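Local coordinates for phosphoacetylglucosamine mutase (PDB 5O9X), which catalyses the interconversion of N-acetylglucosamine 6-phosphate and N-acetylglucosamine 1-phosphate, probably through a bound sugar bisphosphate, at residues P223-L228 against I240-D245; S58-G63 against V81-E86; V129-T134 against P165-V170. The protein carries 1 engineered substitution. All blocks are in the same frame, centred on the assembly; numbering follows the deposited sequence.

Interaction 1 (P223-L228 against I240-D245); sequences PKLREL and IKIVND
Asp245 OD2 receives both terminal nitrogens of Arg226: NH2 makes the stronger half of the salt bridge at 2.7 Å to OD2, while NH1 adds a weak, strongly bent bond to the same oxygen. The pair belongs to a beta-alpha-beta unit of domain II, in which helix 221-231 connects strand 212-215 to strand 240-243 and then packs against the latter. Helix and strand run nearly antiparallel over this short region, their axes 9.7 Å apart at closest approach.

The salt bridge is not the coplanar bidentate pairing in which each oxygen takes one nitrogen. The two flat groups stand almost perpendicular, 87° apart, and OD2 alone of the two carboxylate oxygens takes both bonds. NH2 approaches the anti lone pair of OD2, the one pointing away from OD1, and the oxygen lies 22° out of the guanidinium plane. Arg226 extends away from the helix, with CG opposite the backbone N, and then bends at chi3 (-61°), which carries the guanidinium group toward the turn that follows the strand. At that turn, Asn244 is held by Asp215 and by a backbone bond to Asn218.

Beneath this polar surface layer, Ile242 is the main apolar element. Its CD1 reaches the helix backbone, 3.5 Å from Arg226 N, and also lies against Arg226 CB. Leu225 runs alongside Ile242 but heads the opposite way, and its CG comes within 4.0 Å of Ile242 CD1. Leu225 and Ile240 both touch Val214 of the neighbouring strand 212-215, so that strand shares the apolar layer. At the beginning of strand 240-243 the packing is looser, with Leu225 CD2 4.3 Å from Ile240 CG2.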
ATOM      1  N   PRO A 223       6.209 -15.790  -7.099  1.00 15.91           N
ATOM      2  CA  PRO A 223       5.502 -17.094  -7.157  1.00 16.45           C
ATOM      3  C   PRO A 223       3.984 -16.917  -7.291  1.00 17.09           C
ATOM      4  O   PRO A 223       3.322 -17.688  -7.962  1.00 15.84           O
ATOM      5  CB  PRO A 223       5.846 -17.764  -5.779  1.00 17.72           C
ATOM      6  CG  PRO A 223       7.198 -17.113  -5.431  1.00 19.30           C
ATOM      7  CD  PRO A 223       7.248 -15.723  -6.030  1.00 15.61           C
ATOM      8  N   LYS A 224       3.401 -15.915  -6.600  1.00 17.52           N
ATOM      9  CA  LYS A 224       1.951 -15.744  -6.609  1.00 17.34           C
ATOM     10  C   LYS A 224       1.525 -15.215  -7.965  1.00 18.09           C
ATOM     11  O   LYS A 224       0.439 -15.609  -8.460  1.00 15.94           O
ATOM     12  CB  LYS A 224       1.433 -14.769  -5.546  1.00 15.75           C
ATOM     13  CG  LYS A 224       1.868 -15.140  -4.148  1.00 19.94           C
ATOM     14  CD  LYS A 224       1.540 -16.597  -3.763  1.00 20.58           C
ATOM     15  CE  LYS A 224       1.830 -16.835  -2.257  1.00 22.37           C
ATOM     16  NZ  LYS A 224       1.594 -18.236  -1.923  1.00 22.17           N
ATOM     17  N   LEU A 225       2.328 -14.313  -8.539  1.00 16.10           N
ATOM     18  CA  LEU A 225       1.896 -13.798  -9.869  1.00 16.83           C
ATOM     19  C   LEU A 225       1.967 -14.969 -10.884  1.00 19.87           C
ATOM     20  O   LEU A 225       1.103 -15.075 -11.751  1.00 18.50           O
ATOM     21  CB  LEU A 225       2.828 -12.670 -10.355  1.00 16.73           C
ATOM     22  CG  LEU A 225       2.611 -12.157 -11.798  1.00 16.95           C
ATOM     23  CD1 LEU A 225       1.189 -11.625 -11.872  1.00 16.34           C
ATOM     24  CD2 LEU A 225       3.605 -11.016 -11.937  1.00 17.62           C
ATOM     25  N   ARG A 226       3.048 -15.792 -10.840  1.00 17.84           N
ATOM     26  CA  ARG A 226       3.155 -16.983 -11.720  1.00 19.27           C
ATOM     27  C   ARG A 226       1.932 -17.879 -11.544  1.00 20.29           C
ATOM     28  O   ARG A 226       1.445 -18.416 -12.522  1.00 19.39           O
ATOM     29  CB  ARG A 226       4.435 -17.776 -11.368  1.00 20.94           C
ATOM     30  CG  ARG A 226       4.610 -19.150 -12.103  1.00 25.24           C
ATOM     31  CD  ARG A 226       5.818 -19.965 -11.508  1.00 31.62           C
ATOM     32  NE  ARG A 226       6.800 -19.052 -11.786  1.00 32.41           N
ATOM     33  CZ  ARG A 226       7.631 -18.391 -11.006  1.00 25.78           C
ATOM     34  NH1 ARG A 226       7.971 -18.658  -9.743  1.00 28.29           N
ATOM     35  NH2 ARG A 226       8.230 -17.465 -11.692  1.00 21.58           N
ATOM     36  N   GLU A 227       1.476 -18.065 -10.300  1.00 18.03           N
ATOM     37  CA  GLU A 227       0.277 -18.856 -10.031  1.00 18.22           C
ATOM     38  C   GLU A 227      -1.010 -18.231 -10.631  1.00 20.84           C
ATOM     39  O   GLU A 227      -1.799 -18.937 -11.260  1.00 19.98           O
ATOM     40  CB  GLU A 227       0.091 -19.081  -8.515  1.00 21.50           C
ATOM     41  CG  GLU A 227      -0.903 -20.179  -8.067  1.00 24.32           C
ATOM     42  CD  GLU A 227      -0.663 -21.596  -8.615  1.00 24.49           C
ATOM     43  OE1 GLU A 227       0.477 -21.937  -9.066  1.00 26.41           O
ATOM     44  OE2 GLU A 227      -1.658 -22.388  -8.635  1.00 27.28           O
ATOM     45  N   LEU A 228      -1.201 -16.920 -10.409  1.00 18.76           N
ATOM     46  CA  LEU A 228      -2.311 -16.177 -10.963  1.00 17.60           C
ATOM     47  C   LEU A 228      -2.360 -16.376 -12.488  1.00 18.24           C
ATOM     48  O   LEU A 228      -3.444 -16.532 -13.026  1.00 19.07           O
ATOM     49  CB  LEU A 228      -2.193 -14.647 -10.627  1.00 17.64           C
ATOM     50  CG  LEU A 228      -3.203 -13.804 -11.478  1.00 17.64           C
ATOM     51  CD1 LEU A 228      -4.642 -14.132 -11.072  1.00 16.47           C
ATOM     52  CD2 LEU A 228      -2.819 -12.327 -11.142  1.00 16.96           C
ATOM     53  N   ILE A 240       3.028 -12.015 -19.893  1.00 23.45           N
ATOM     54  CA  ILE A 240       3.868 -11.548 -18.750  1.00 20.99           C
ATOM     55  C   ILE A 240       5.147 -12.339 -18.688  1.00 22.02           C
ATOM     56  O   ILE A 240       5.123 -13.610 -18.715  1.00 21.83           O
ATOM     57  CB  ILE A 240       3.121 -11.699 -17.394  1.00 22.31           C
ATOM     58  CG1 ILE A 240       1.950 -10.709 -17.318  1.00 21.01           C
ATOM     59  CG2 ILE A 240       4.100 -11.477 -16.165  1.00 21.09           C
ATOM     60  CD1 ILE A 240       0.928 -10.907 -16.187  1.00 23.48           C
ATOM     61  N   LYS A 241       6.258 -11.631 -18.519  1.00 18.32           N
ATOM     62  CA  LYS A 241       7.498 -12.262 -18.197  1.00 21.00           C
ATOM     63  C   LYS A 241       7.833 -11.855 -16.768  1.00 20.89           C
ATOM     64  O   LYS A 241       7.663 -10.660 -16.432  1.00 21.76           O
ATOM     65  CB  LYS A 241       8.600 -11.778 -19.125  1.00 22.73           C
ATOM     66  CG  LYS A 241       8.195 -11.761 -20.596  1.00 30.92           C
ATOM     67  CD  LYS A 241       8.279 -13.114 -21.282  1.00 36.60           C
ATOM     68  CE  LYS A 241       7.738 -13.110 -22.733  1.00 49.42           C
ATOM     69  NZ  LYS A 241       7.362 -14.503 -23.195  1.00 34.24           N
ATOM     70  N   ILE A 242       8.339 -12.797 -15.948  1.00 19.34           N
ATOM     71  CA  ILE A 242       8.631 -12.523 -14.539  1.00 16.31           C
ATOM     72  C   ILE A 242      10.107 -12.501 -14.435  1.00 17.92           C
ATOM     73  O   ILE A 242      10.778 -13.383 -15.024  1.00 18.32           O
ATOM     74  CB  ILE A 242       8.029 -13.632 -13.614  1.00 19.35           C
ATOM     75  CG1 ILE A 242       6.479 -13.411 -13.550  1.00 17.21           C
ATOM     76  CG2 ILE A 242       8.657 -13.553 -12.193  1.00 17.98           C
ATOM     77  CD1 ILE A 242       5.707 -14.542 -12.820  1.00 16.64           C
ATOM     78  N   VAL A 243      10.667 -11.475 -13.799  1.00 15.34           N
ATOM     79  CA  VAL A 243      12.098 -11.445 -13.459  1.00 16.44           C
ATOM     80  C   VAL A 243      12.213 -11.185 -11.956  1.00 16.27           C
ATOM     81  O   VAL A 243      11.237 -10.616 -11.360  1.00 15.83           O
ATOM     82  CB  VAL A 243      12.982 -10.405 -14.284  1.00 16.88           C
ATOM     83  CG1 VAL A 243      13.004 -10.768 -15.787  1.00 19.37           C
ATOM     84  CG2 VAL A 243      12.522  -8.905 -14.116  1.00 17.10           C
ATOM     85  N   ASN A 244      13.370 -11.548 -11.336  1.00 15.97           N
ATOM     86  CA  ASN A 244      13.575 -11.367  -9.890  1.00 16.60           C
ATOM     87  C   ASN A 244      12.492 -12.023  -9.075  1.00 17.30           C
ATOM     88  O   ASN A 244      11.673 -11.353  -8.400  1.00 17.18           O
ATOM     89  CB  ASN A 244      13.700  -9.858  -9.538  1.00 16.34           C
ATOM     90  CG  ASN A 244      14.675  -9.153 -10.462  1.00 20.92           C
ATOM     91  OD1 ASN A 244      15.757  -9.680 -10.703  1.00 20.08           O
ATOM     92  ND2 ASN A 244      14.305  -7.963 -10.994  1.00 18.12           N
ATOM     93  N   ASP A 245      12.466 -13.361  -9.104  1.00 15.41           N
ATOM     94  CA  ASP A 245      11.571 -14.076  -8.250  1.00 15.95           C
ATOM     95  C   ASP A 245      12.365 -14.930  -7.271  1.00 17.41           C
ATOM     96  O   ASP A 245      11.924 -16.040  -6.889  1.00 20.13           O
ATOM     97  CB  ASP A 245      10.575 -14.923  -9.135  1.00 19.12           C
ATOM     98  CG  ASP A 245      11.275 -16.105  -9.858  1.00 22.25           C
ATOM     99  OD1 ASP A 245      12.512 -16.197  -9.790  1.00 23.48           O
ATOM    100  OD2 ASP A 245      10.600 -16.972 -10.414  1.00 23.62           O
TER

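Interaction 2 (S58-G63 against V81-E86)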
ATOM      1  N   SER A  58     -17.321  -8.526  17.989  1.00 32.87           N
ATOM      2  CA  SER A  58     -18.209  -9.724  18.136  1.00 35.61           C
ATOM      3  C   SER A  58     -17.723 -10.971  17.391  1.00 34.73           C
ATOM      4  O   SER A  58     -18.526 -11.710  16.797  1.00 35.45           O
ATOM      5  CB  SER A  58     -19.674  -9.414  17.715  1.00 43.49           C
ATOM      6  OG  SER A  58     -20.172  -8.158  18.177  1.00 49.24           O
ATOM      7  N   GLY A  59     -16.405 -11.187  17.428  1.00 34.50           N
ATOM      8  CA  GLY A  59     -15.738 -12.384  16.892  1.00 29.44           C
ATOM      9  C   GLY A  59     -15.498 -12.379  15.387  1.00 31.05           C
ATOM     10  O   GLY A  59     -15.335 -13.444  14.785  1.00 27.76           O
ATOM     11  N   GLN A  60     -15.451 -11.192  14.778  1.00 30.72           N
ATOM     12  CA  GLN A  60     -15.156 -11.063  13.342  1.00 30.31           C
ATOM     13  C   GLN A  60     -13.663 -11.365  13.171  1.00 25.80           C
ATOM     14  O   GLN A  60     -12.891 -11.156  14.080  1.00 24.31           O
ATOM     15  CB  GLN A  60     -15.523  -9.688  12.789  1.00 31.94           C
ATOM     16  CG  GLN A  60     -16.987  -9.550  12.324  1.00 33.61           C
ATOM     17  CD  GLN A  60     -17.310  -8.157  11.844  1.00 33.71           C
ATOM     18  OE1 GLN A  60     -17.149  -7.196  12.568  1.00 38.65           O
ATOM     19  NE2 GLN A  60     -17.761  -8.036  10.618  1.00 33.92           N
ATOM     20  N   TRP A  61     -13.320 -11.991  12.057  1.00 23.60           N
ATOM     21  CA  TRP A  61     -11.939 -12.294  11.739  1.00 22.00           C
ATOM     22  C   TRP A  61     -11.136 -10.998  11.639  1.00 18.11           C
ATOM     23  O   TRP A  61     -11.485 -10.040  10.916  1.00 19.24           O
ATOM     24  CB  TRP A  61     -11.882 -13.110  10.437  1.00 23.00           C
ATOM     25  CG  TRP A  61     -12.427 -14.474  10.646  1.00 23.21           C
ATOM     26  CD1 TRP A  61     -13.712 -14.888  10.455  1.00 26.13           C
ATOM     27  CD2 TRP A  61     -11.687 -15.627  11.103  1.00 25.63           C
ATOM     28  NE1 TRP A  61     -13.809 -16.252  10.755  1.00 26.79           N
ATOM     29  CE2 TRP A  61     -12.597 -16.723  11.156  1.00 24.38           C
ATOM     30  CE3 TRP A  61     -10.336 -15.841  11.456  1.00 25.99           C
ATOM     31  CZ2 TRP A  61     -12.217 -18.000  11.570  1.00 25.58           C
ATOM     32  CZ3 TRP A  61      -9.939 -17.128  11.855  1.00 26.39           C
ATOM     33  CH2 TRP A  61     -10.897 -18.196  11.912  1.00 28.52           C
ATOM     34  N   ILE A  62     -10.060 -10.967  12.403  1.00 21.32           N
ATOM     35  CA  ILE A  62      -9.047  -9.871  12.275  1.00 20.19           C
ATOM     36  C   ILE A  62      -7.765 -10.462  11.603  1.00 21.18           C
ATOM     37  O   ILE A  62      -7.367 -11.583  11.926  1.00 22.27           O
ATOM     38  CB  ILE A  62      -8.741  -9.361  13.685  1.00 19.08           C
ATOM     39  CG1 ILE A  62     -10.002  -8.654  14.293  1.00 18.51           C
ATOM     40  CG2 ILE A  62      -7.544  -8.376  13.732  1.00 18.19           C
ATOM     41  CD1 ILE A  62     -10.554  -7.520  13.415  1.00 17.85           C
ATOM     42  N   GLY A  63      -7.072  -9.688  10.754  1.00 20.69           N
ATOM     43  CA  GLY A  63      -5.883 -10.302  10.066  1.00 19.42           C
ATOM     44  C   GLY A  63      -4.627  -9.713  10.697  1.00 21.02           C
ATOM     45  O   GLY A  63      -4.641  -8.538  11.238  1.00 19.76           O
ATOM     46  N   VAL A  81      -5.237  -5.906  10.299  1.00 22.08           N
ATOM     47  CA  VAL A  81      -6.272  -5.803   9.256  1.00 23.19           C
ATOM     48  C   VAL A  81      -7.651  -5.951   9.926  1.00 22.54           C
ATOM     49  O   VAL A  81      -7.935  -6.967  10.512  1.00 21.12           O
ATOM     50  CB  VAL A  81      -6.131  -6.876   8.126  1.00 23.11           C
ATOM     51  CG1 VAL A  81      -7.175  -6.608   6.998  1.00 22.94           C
ATOM     52  CG2 VAL A  81      -4.717  -6.834   7.544  1.00 21.71           C
ATOM     53  N   ASP A  82      -8.499  -4.939   9.763  1.00 24.65           N
ATOM     54  CA  ASP A  82      -9.862  -4.922  10.360  1.00 23.41           C
ATOM     55  C   ASP A  82     -10.810  -5.719   9.439  1.00 22.86           C
ATOM     56  O   ASP A  82     -10.446  -6.070   8.276  1.00 22.23           O
ATOM     57  CB  ASP A  82     -10.338  -3.480  10.563  1.00 25.63           C
ATOM     58  CG  ASP A  82     -10.204  -2.976  12.010  1.00 28.95           C
ATOM     59  OD1 ASP A  82     -10.024  -3.755  12.933  1.00 27.34           O
ATOM     60  OD2 ASP A  82     -10.316  -1.747  12.257  1.00 31.42           O
ATOM     61  N   PRO A  83     -12.065  -5.944   9.895  1.00 23.81           N
ATOM     62  CA  PRO A  83     -12.842  -6.988   9.238  1.00 24.30           C
ATOM     63  C   PRO A  83     -13.139  -6.813   7.760  1.00 23.86           C
ATOM     64  O   PRO A  83     -13.347  -7.826   7.106  1.00 23.55           O
ATOM     65  CB  PRO A  83     -14.181  -6.969  10.043  1.00 24.57           C
ATOM     66  CG  PRO A  83     -13.650  -6.677  11.448  1.00 24.02           C
ATOM     67  CD  PRO A  83     -12.765  -5.480  11.134  1.00 22.60           C
ATOM     68  N   MET A  84     -13.197  -5.575   7.252  1.00 23.32           N
ATOM     69  CA  MET A  84     -13.587  -5.377   5.844  1.00 27.22           C
ATOM     70  C   MET A  84     -12.353  -5.152   4.962  1.00 26.11           C
ATOM     71  O   MET A  84     -12.452  -4.751   3.803  1.00 27.72           O
ATOM     72  CB  MET A  84     -14.694  -4.278   5.698  1.00 32.17           C
ATOM     73  CG  MET A  84     -16.071  -4.743   6.265  1.00 32.06           C
ATOM     74  SD  MET A  84     -16.659  -6.275   5.433  1.00 35.59           S
ATOM     75  CE  MET A  84     -17.133  -5.635   3.818  1.00 48.18           C
ATOM     76  N   GLY A  85     -11.184  -5.408   5.537  1.00 27.31           N
ATOM     77  CA  GLY A  85      -9.944  -5.314   4.750  1.00 28.18           C
ATOM     78  C   GLY A  85      -9.222  -4.005   4.954  1.00 29.80           C
ATOM     79  O   GLY A  85      -8.136  -3.838   4.432  1.00 31.79           O
ATOM     80  N   GLU A  86      -9.804  -3.066   5.703  1.00 28.07           N
ATOM     81  CA  GLU A  86      -9.137  -1.810   5.931  1.00 30.81           C
ATOM     82  C   GLU A  86      -8.042  -1.942   7.020  1.00 30.20           C
ATOM     83  O   GLU A  86      -8.026  -2.886   7.797  1.00 26.62           O
ATOM     84  CB  GLU A  86     -10.139  -0.663   6.197  1.00 38.28           C
ATOM     85  CG  GLU A  86     -10.788  -0.623   7.590  1.00 41.96           C
ATOM     86  CD  GLU A  86     -12.051  -1.510   7.742  1.00 48.76           C
ATOM     87  OE1 GLU A  86     -12.317  -2.344   6.861  1.00 42.24           O
ATOM     88  OE2 GLU A  86     -12.790  -1.374   8.769  1.00 49.33           O
TER
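The carboxamide of Gln60 turns one flat face to the ring of Pro83. Pro83 CB stands over the middle of the group, almost equally far from CD, NE2 and OE1, and Pro83 CG lies 3.7 Å from Gln60 OE1. The glutamine chain runs across the proline, whose CB and CG meet the amide. Gln60 CB also packs on Pro83 CG, its chain continuing extended beyond CG. Ile62 CD1 meets the same ring at another place, 3.8 Å from both Pro83 CG and CD. In Ile62, CG1 lies anti to the carbonyl carbon and a bent chi2 (-55°) then turns CD1 to the ring, while CG2 of the same residue turns toward Val81 O at 3.5 Å.

These contacts continue a beta pairing in the alpha/beta/alpha domain I of the phosphohexomutase fold, where strand 61-66 runs antiparallel to strand 75-81. Gly63 and Val81 form a hydrogen-bonded pair at the end of this ladder. The bond from Gly63 N to Val81 O is nearly straight (172°, 2.9 Å) and follows a lone pair of the oxygen. Its partner, from Val81 N to Gly63 O, is equally short, but the donor stands above the carbonyl plane. Their CA atoms are only 4.6 Å apart, and the bare Gly63 lets Val81 CB lie 3.9 Å from Gly63 CA.

Past Val81 the chain leaves the sheet in a type I turn from Asp82 to Gly85, which places Pro83 against Gln60 and Ile62. Asp82 OD1 touches Ile62 CD1, but its principal partner is Arg53, through a salt bridge. The other carboxylate oxygen, Asp82 OD2, accepts the backbone N-H of Glu89.

Interaction 3 (V129-T134 against P165-V170); sequences VFARDT and PQLHYV
Apolar contacts come first, and Leu167 and Val129 carry most of them. Leu167 points from helix 164-176 at the strand, with CG opposite its backbone N (chi1 -179°), and a single methyl, CD1, does the touching. It settles between the two side chains that face it: CD1 is 4.0 Å from Ala131 CB and 4.3 Å from Val129 CG2. One turn farther along the helix, Val170 CG1 meets Val129 CG2 at 4.0 Å, the two valines crossing obliquely. Each presents the methyl that lies opposite its own backbone N.

Contacts with the main chain form a second group. The small Ala131 probably helps Leu167 CD1 to approach the strand itself, where it rests 3.9 Å from Phe130 C and 4.0 Å from Val129 O. The methyl thus lies against the peptide as well as against the flanking side chains.

Hydrogen bonds are directed elsewhere. The strand spends its backbone groups on its sheet neighbours, Ile62 and Val64 on one flank and Ile157 and Met159 on the other. On the helix, Gln166 NE2 bonds to Tyr192 OH, and Tyr169 OH to Glu185 O.

This is the layering of an alpha/beta/alpha domain. Strand 127-132 is an inner strand of the domain I sheet, and its axis approaches that of helix 164-176 to 8.7 Å, running almost antiparallel to it. Val129 and Ala131 face this helix, whereas Phe130 points away and packs on Ile142 and Leu145 of helix 138-151. With methyl groups packed on one another and on the strand's peptide, cohesion between residues 129-134 and 165-170 probably rests on close fit and the exclusion of water, since no polar bond joins these two segments.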
ATOM      1  N   VAL A 129      -6.659 -14.449  11.608  1.00 23.48           N
ATOM      2  CA  VAL A 129      -6.026 -15.176  10.456  1.00 20.91           C
ATOM      3  C   VAL A 129      -4.708 -14.394  10.132  1.00 21.90           C
ATOM      4  O   VAL A 129      -4.687 -13.149  10.163  1.00 20.26           O
ATOM      5  CB  VAL A 129      -7.051 -15.300   9.256  1.00 21.96           C
ATOM      6  CG1 VAL A 129      -7.619 -13.942   8.833  1.00 19.25           C
ATOM      7  CG2 VAL A 129      -6.408 -15.946   8.004  1.00 21.86           C
ATOM      8  N   PHE A 130      -3.619 -15.092   9.814  1.00 22.00           N
ATOM      9  CA  PHE A 130      -2.358 -14.415   9.585  1.00 19.05           C
ATOM     10  C   PHE A 130      -1.589 -15.059   8.434  1.00 17.82           C
ATOM     11  O   PHE A 130      -1.932 -16.159   8.028  1.00 19.29           O
ATOM     12  CB  PHE A 130      -1.572 -14.341  10.896  1.00 19.02           C
ATOM     13  CG  PHE A 130      -1.260 -15.666  11.531  1.00 21.92           C
ATOM     14  CD1 PHE A 130      -0.216 -16.498  11.012  1.00 22.89           C
ATOM     15  CD2 PHE A 130      -1.953 -16.097  12.682  1.00 22.44           C
ATOM     16  CE1 PHE A 130       0.098 -17.731  11.606  1.00 23.38           C
ATOM     17  CE2 PHE A 130      -1.610 -17.354  13.293  1.00 21.77           C
ATOM     18  CZ  PHE A 130      -0.582 -18.145  12.754  1.00 23.30           C
ATOM     19  N   ALA A 131      -0.605 -14.322   7.888  1.00 16.62           N
ATOM     20  CA  ALA A 131       0.236 -14.768   6.786  1.00 16.20           C
ATOM     21  C   ALA A 131       1.510 -13.953   6.910  1.00 17.29           C
ATOM     22  O   ALA A 131       1.616 -13.077   7.810  1.00 15.67           O
ATOM     23  CB  ALA A 131      -0.458 -14.466   5.468  1.00 15.88           C
ATOM     24  N   ARG A 132       2.501 -14.257   6.054  1.00 15.48           N
ATOM     25  CA  ARG A 132       3.732 -13.568   6.133  1.00 15.99           C
ATOM     26  C   ARG A 132       4.326 -13.539   4.731  1.00 16.00           C
ATOM     27  O   ARG A 132       3.916 -14.347   3.867  1.00 15.20           O
ATOM     28  CB  ARG A 132       4.726 -14.365   7.047  1.00 15.01           C
ATOM     29  CG  ARG A 132       5.019 -15.826   6.603  1.00 16.59           C
ATOM     30  CD  ARG A 132       5.404 -16.715   7.856  1.00 20.12           C
ATOM     31  NE  ARG A 132       6.034 -18.057   7.535  1.00 22.65           N
ATOM     32  CZ  ARG A 132       5.682 -19.311   7.792  1.00 35.69           C
ATOM     33  NH1 ARG A 132       4.471 -19.732   8.338  1.00 45.35           N
ATOM     34  NH2 ARG A 132       6.587 -20.225   7.406  1.00 27.16           N
ATOM     35  N   ASP A 133       5.261 -12.623   4.513  1.00 16.00           N
ATOM     36  CA  ASP A 133       5.996 -12.617   3.245  1.00 16.26           C
ATOM     37  C   ASP A 133       7.211 -13.607   3.451  1.00 16.05           C
ATOM     38  O   ASP A 133       7.184 -14.405   4.389  1.00 16.09           O
ATOM     39  CB  ASP A 133       6.419 -11.167   2.832  1.00 15.02           C
ATOM     40  CG  ASP A 133       7.422 -10.551   3.788  1.00 17.30           C
ATOM     41  OD1 ASP A 133       7.945 -11.261   4.700  1.00 15.67           O
ATOM     42  OD2 ASP A 133       7.713  -9.314   3.629  1.00 18.95           O
ATOM     43  N   THR A 134       8.243 -13.522   2.597  1.00 15.95           N
ATOM     44  CA  THR A 134       9.292 -14.525   2.533  1.00 16.88           C
ATOM     45  C   THR A 134      10.447 -14.279   3.514  1.00 16.27           C
ATOM     46  O   THR A 134      11.433 -15.024   3.461  1.00 15.73           O
ATOM     47  CB  THR A 134       9.870 -14.668   1.100  1.00 15.56           C
ATOM     48  OG1 THR A 134      10.322 -13.365   0.646  1.00 17.20           O
ATOM     49  CG2 THR A 134       8.803 -15.259   0.138  1.00 17.05           C
ATOM     50  N   PRO A 165      -1.927  -7.982  -0.017  1.00 15.70           N
ATOM     51  CA  PRO A 165      -3.321  -7.869  -0.455  1.00 17.74           C
ATOM     52  C   PRO A 165      -4.069  -9.214  -0.423  1.00 17.89           C
ATOM     53  O   PRO A 165      -5.272  -9.211  -0.171  1.00 18.18           O
ATOM     54  CB  PRO A 165      -3.192  -7.437  -1.939  1.00 17.93           C
ATOM     55  CG  PRO A 165      -1.864  -6.791  -2.044  1.00 18.89           C
ATOM     56  CD  PRO A 165      -0.972  -7.415  -1.000  1.00 15.56           C
ATOM     57  N   GLN A 166      -3.371 -10.345  -0.654  1.00 19.15           N
ATOM     58  CA  GLN A 166      -4.048 -11.691  -0.440  1.00 16.47           C
ATOM     59  C   GLN A 166      -4.595 -11.837   0.969  1.00 18.76           C
ATOM     60  O   GLN A 166      -5.754 -12.306   1.133  1.00 19.04           O
ATOM     61  CB  GLN A 166      -3.152 -12.863  -0.763  1.00 16.48           C
ATOM     62  CG  GLN A 166      -3.026 -13.028  -2.265  1.00 15.68           C
ATOM     63  CD  GLN A 166      -2.045 -14.154  -2.609  1.00 18.19           C
ATOM     64  OE1 GLN A 166      -1.061 -14.449  -1.851  1.00 15.69           O
ATOM     65  NE2 GLN A 166      -2.308 -14.804  -3.740  1.00 17.85           N
ATOM     66  N   LEU A 167      -3.785 -11.475   1.971  1.00 18.63           N
ATOM     67  CA  LEU A 167      -4.257 -11.548   3.355  1.00 17.96           C
ATOM     68  C   LEU A 167      -5.499 -10.605   3.578  1.00 20.67           C
ATOM     69  O   LEU A 167      -6.504 -11.030   4.151  1.00 17.74           O
ATOM     70  CB  LEU A 167      -3.053 -11.335   4.365  1.00 17.54           C
ATOM     71  CG  LEU A 167      -3.746 -11.472   5.707  1.00 21.74           C
ATOM     72  CD1 LEU A 167      -4.046 -12.867   6.258  1.00 19.85           C
ATOM     73  CD2 LEU A 167      -3.366 -10.432   6.709  1.00 24.84           C
ATOM     74  N   HIS A 168      -5.428  -9.311   3.164  1.00 20.28           N
ATOM     75  CA  HIS A 168      -6.624  -8.429   3.263  1.00 19.70           C
ATOM     76  C   HIS A 168      -7.885  -9.020   2.572  1.00 21.11           C
ATOM     77  O   HIS A 168      -9.048  -8.927   3.084  1.00 18.39           O
ATOM     78  CB  HIS A 168      -6.294  -7.115   2.550  1.00 19.98           C
ATOM     79  CG  HIS A 168      -5.498  -6.168   3.372  1.00 23.25           C
ATOM     80  ND1 HIS A 168      -4.162  -6.352   3.640  1.00 25.65           N
ATOM     81  CD2 HIS A 168      -5.861  -5.015   4.002  1.00 21.23           C
ATOM     82  CE1 HIS A 168      -3.716  -5.313   4.334  1.00 23.69           C
ATOM     83  NE2 HIS A 168      -4.738  -4.514   4.603  1.00 25.88           N
ATOM     84  N   TYR A 169      -7.677  -9.597   1.395  1.00 19.25           N
ATOM     85  CA  TYR A 169      -8.742 -10.308   0.640  1.00 20.86           C
ATOM     86  C   TYR A 169      -9.360 -11.443   1.468  1.00 21.84           C
ATOM     87  O   TYR A 169     -10.591 -11.536   1.550  1.00 21.86           O
ATOM     88  CB  TYR A 169      -8.204 -10.841  -0.745  1.00 21.40           C
ATOM     89  CG  TYR A 169      -9.071 -11.872  -1.355  1.00 22.08           C
ATOM     90  CD1 TYR A 169     -10.120 -11.482  -2.289  1.00 24.68           C
ATOM     91  CD2 TYR A 169      -8.943 -13.222  -1.024  1.00 21.86           C
ATOM     92  CE1 TYR A 169     -10.939 -12.449  -2.873  1.00 23.65           C
ATOM     93  CE2 TYR A 169      -9.793 -14.174  -1.591  1.00 23.79           C
ATOM     94  CZ  TYR A 169     -10.787 -13.787  -2.495  1.00 23.02           C
ATOM     95  OH  TYR A 169     -11.642 -14.763  -3.061  1.00 22.71           O
ATOM     96  N   VAL A 170      -8.522 -12.272   2.107  1.00 20.36           N
ATOM     97  CA  VAL A 170      -8.971 -13.423   2.929  1.00 20.15           C
ATOM     98  C   VAL A 170      -9.829 -12.937   4.119  1.00 20.78           C
ATOM     99  O   VAL A 170     -10.873 -13.530   4.396  1.00 19.18           O
ATOM    100  CB  VAL A 170      -7.800 -14.289   3.456  1.00 22.02           C
ATOM    101  CG1 VAL A 170      -8.268 -15.333   4.480  1.00 20.85           C
ATOM    102  CG2 VAL A 170      -7.144 -15.019   2.294  1.00 18.86           C
TER

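Overall arrangement
Interactions 2 and 3 are buried contacts of domain I built on one sheet: strands 61-66 and 127-132 are neighbours, and Ile62 O lies 3.0 Å from Val129 N, a probable hydrogen bond. Interaction 2 combines strand pairing with turn packing, whereas interaction 3 lays a helix on the sheet face by methyl contacts; Val81 CG2 reaches Leu167 CD2 at 3.9 Å. Interaction 1, a surface contact in domain II, repeats the helix-on-strand theme at an outermost strand and adds a salt bridge. Its centre is about 18 Å from that of interaction 3, yet Lys224 CE touches Gln166 OE1 at 3.8 Å, bringing helices of the two domains together.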